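Local coordinates for protein aspartate aminotransferase (Plasmodium falciparum, PDB 3K7Y) that probably catalyses the pyridoxal-phosphate-dependent transfer of the amino group from L-aspartate to 2-oxoglutarate, giving oxaloacetate and L-glutamate, as a homodimer, at residues G108-L113 and S242-F247. Residues are numbered along the deposited sequence; the frame is centred on the assembly and turned at random.
Sequences GAIFVL and SVCQSF. With PLP (pyridoxal-5'-phosphate), chain B.
Ile110 CD1 meets the pyridine ring of PLP beside its rim, 3.7 Å from C6 and somewhat to one side of the ring plane, while Ile110 CG1 lies 4.0 Å from Cys244 SG; the long isoleucine branch thus reaches both cofactor and sulfur. Phe111 points its CB away from the strand; Val112 CG2 sits off-centre over one face of its ring, and Phe285 of the second subunit meets it edge-to-face. Between helix and strand, Cys244 is central, its small, weakly polar thiol fitting against the helix backbone. With SG anti to its carbonyl carbon (chi1 -59°), the sulfur comes 3.8 Å from Ile110 CA, and Leu113 CD2 lies 4.0 Å from Cys244 SG. Ala109 suits the nearest approach of the backbones, since its lone methyl packs 4.2 Å from Cys244 CB. Farther along, branched Leu113 spans a wider gap to Ser242 CB. Ser246, small and polar, donates from OG to PLP O1P over 2.9 Å and is hydrogen-bonded to Ser248 N; Thr107 N also hydrogen-bonds to PLP. Helix 108-113 runs roughly antiparallel to strand 242-246 (151° between their directions), a strand of the central mixed sheet, an arrangement characteristic of the large domain of fold-type I aminotransferases.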
loop_
_atom_site.group_PDB
_atom_site.type_symbol
_atom_site.label_atom_id
_atom_site.label_comp_id
_atom_site.label_asym_id
_atom_site.label_seq_id
_atom_site.Cartn_x
_atom_site.Cartn_y
_atom_site.Cartn_z
ATOM N N GLY A 108 1.816 -2.671 -7.038
ATOM C CA GLY A 108 1.592 -1.338 -6.552
ATOM C C GLY A 108 2.015 -0.299 -7.563
ATOM O O GLY A 108 1.463 0.783 -7.595
ATOM N N ALA A 109 3.005 -0.602 -8.386
ATOM C CA ALA A 109 3.435 0.395 -9.341
ATOM C C ALA A 109 2.546 0.322 -10.573
ATOM O O ALA A 109 2.169 1.349 -11.140
ATOM C CB ALA A 109 4.893 0.222 -9.698
ATOM N N ILE A 110 2.182 -0.893 -10.967
ATOM C CA ILE A 110 1.332 -1.063 -12.133
ATOM C C ILE A 110 0.082 -0.252 -11.877
ATOM O O ILE A 110 -0.234 0.674 -12.629
ATOM C CB ILE A 110 0.975 -2.547 -12.411
ATOM C CG1 ILE A 110 2.212 -3.327 -12.866
ATOM C CG2 ILE A 110 -0.129 -2.666 -13.470
ATOM C CD1 ILE A 110 2.144 -4.848 -12.508
ATOM N N PHE A 111 -0.606 -0.559 -10.787
ATOM C CA PHE A 111 -1.874 0.120 -10.536
ATOM C C PHE A 111 -1.819 1.641 -10.454
ATOM O O PHE A 111 -2.694 2.265 -11.029
ATOM C CB PHE A 111 -2.616 -0.473 -9.352
ATOM C CG PHE A 111 -2.575 0.351 -8.130
ATOM C CD1 PHE A 111 -1.902 -0.102 -7.013
ATOM C CD2 PHE A 111 -3.265 1.563 -8.067
ATOM C CE1 PHE A 111 -1.905 0.647 -5.835
ATOM C CE2 PHE A 111 -3.275 2.322 -6.917
ATOM C CZ PHE A 111 -2.591 1.868 -5.792
ATOM N N VAL A 112 -0.826 2.246 -9.788
ATOM C CA VAL A 112 -0.787 3.723 -9.751
ATOM C C VAL A 112 -0.657 4.267 -11.158
ATOM O O VAL A 112 -1.265 5.292 -11.490
ATOM C CB VAL A 112 0.344 4.374 -8.887
ATOM C CG1 VAL A 112 0.278 5.921 -9.007
ATOM C CG2 VAL A 112 0.237 3.988 -7.413
ATOM N N LEU A 113 0.126 3.575 -11.986
ATOM C CA LEU A 113 0.295 3.984 -13.378
ATOM C C LEU A 113 -0.994 3.889 -14.165
ATOM O O LEU A 113 -1.279 4.748 -15.000
ATOM C CB LEU A 113 1.359 3.151 -14.064
ATOM C CG LEU A 113 1.559 3.426 -15.540
ATOM C CD1 LEU A 113 1.993 4.876 -15.778
ATOM C CD2 LEU A 113 2.599 2.462 -16.055
ATOM N N SER A 242 7.786 3.946 -19.699
ATOM C CA SER A 242 7.586 3.758 -18.271
ATOM C C SER A 242 8.060 2.405 -17.804
ATOM O O SER A 242 8.069 1.433 -18.575
ATOM C CB SER A 242 6.119 3.909 -17.916
ATOM O OG SER A 242 5.796 5.264 -17.841
ATOM N N VAL A 243 8.435 2.333 -16.529
ATOM C CA VAL A 243 8.913 1.077 -15.973
ATOM C C VAL A 243 8.257 0.778 -14.619
ATOM O O VAL A 243 8.314 1.599 -13.691
ATOM C CB VAL A 243 10.463 1.047 -15.843
ATOM C CG1 VAL A 243 10.945 -0.372 -15.596
ATOM C CG2 VAL A 243 11.141 1.621 -17.082
ATOM N N CYS A 244 7.620 -0.389 -14.527
ATOM C CA CYS A 244 7.175 -0.918 -13.253
ATOM C C CYS A 244 8.172 -1.969 -12.837
ATOM O O CYS A 244 8.427 -2.917 -13.583
ATOM C CB CYS A 244 5.785 -1.528 -13.380
ATOM S SG CYS A 244 4.557 -0.329 -13.956
ATOM N N GLN A 245 8.728 -1.811 -11.643
ATOM C CA GLN A 245 9.838 -2.638 -11.186
ATOM C C GLN A 245 9.523 -3.248 -9.831
ATOM O O GLN A 245 9.162 -2.527 -8.901
ATOM C CB GLN A 245 11.085 -1.771 -11.139
ATOM C CG GLN A 245 12.176 -2.110 -10.134
ATOM C CD GLN A 245 13.480 -1.376 -10.467
ATOM O OE1 GLN A 245 14.546 -1.667 -9.922
ATOM N NE2 GLN A 245 13.396 -0.439 -11.392
ATOM N N SER A 246 9.624 -4.575 -9.740
ATOM C CA SER A 246 9.407 -5.303 -8.498
ATOM C C SER A 246 10.705 -5.890 -8.006
ATOM O O SER A 246 11.557 -6.278 -8.808
ATOM C CB SER A 246 8.414 -6.440 -8.701
ATOM O OG SER A 246 8.374 -7.275 -7.548
ATOM N N PHE A 247 10.843 -5.965 -6.686
ATOM C CA PHE A 247 12.003 -6.568 -6.053
ATOM C C PHE A 247 11.513 -7.723 -5.210
ATOM O O PHE A 247 12.193 -8.142 -4.258
ATOM C CB PHE A 247 12.671 -5.581 -5.121
ATOM C CG PHE A 247 13.119 -4.319 -5.772
ATOM C CD1 PHE A 247 14.272 -4.280 -6.541
ATOM C CD2 PHE A 247 12.419 -3.139 -5.568
ATOM C CE1 PHE A 247 14.708 -3.079 -7.114
ATOM C CE2 PHE A 247 12.847 -1.941 -6.142
ATOM C CZ PHE A 247 13.991 -1.912 -6.911
HETATM N N1 PLP B . 4.508 -8.300 -13.036
HETATM C C2 PLP B . 4.801 -9.620 -13.262
HETATM C C2A PLP B . 5.027 -10.059 -14.659
HETATM C C3 PLP B . 4.890 -10.503 -12.197
HETATM O O3 PLP B . 5.202 -11.821 -12.421
HETATM C C4 PLP B . 4.667 -10.047 -10.897
HETATM C C4A PLP B . 4.918 -11.006 -9.774
HETATM O O4A PLP B . 6.032 -11.025 -9.234
HETATM C C5 PLP B . 4.373 -8.691 -10.652
HETATM C C6 PLP B . 4.288 -7.829 -11.747
HETATM C C5A PLP B . 4.096 -8.093 -9.270
HETATM O O4P PLP B . 5.039 -8.374 -8.251
HETATM P P PLP B . 4.752 -7.935 -6.717
HETATM O O1P PLP B . 6.034 -7.694 -5.972
HETATM O O2P PLP B . 4.081 -9.074 -5.997
HETATM O O3P PLP B . 3.924 -6.671 -6.747
#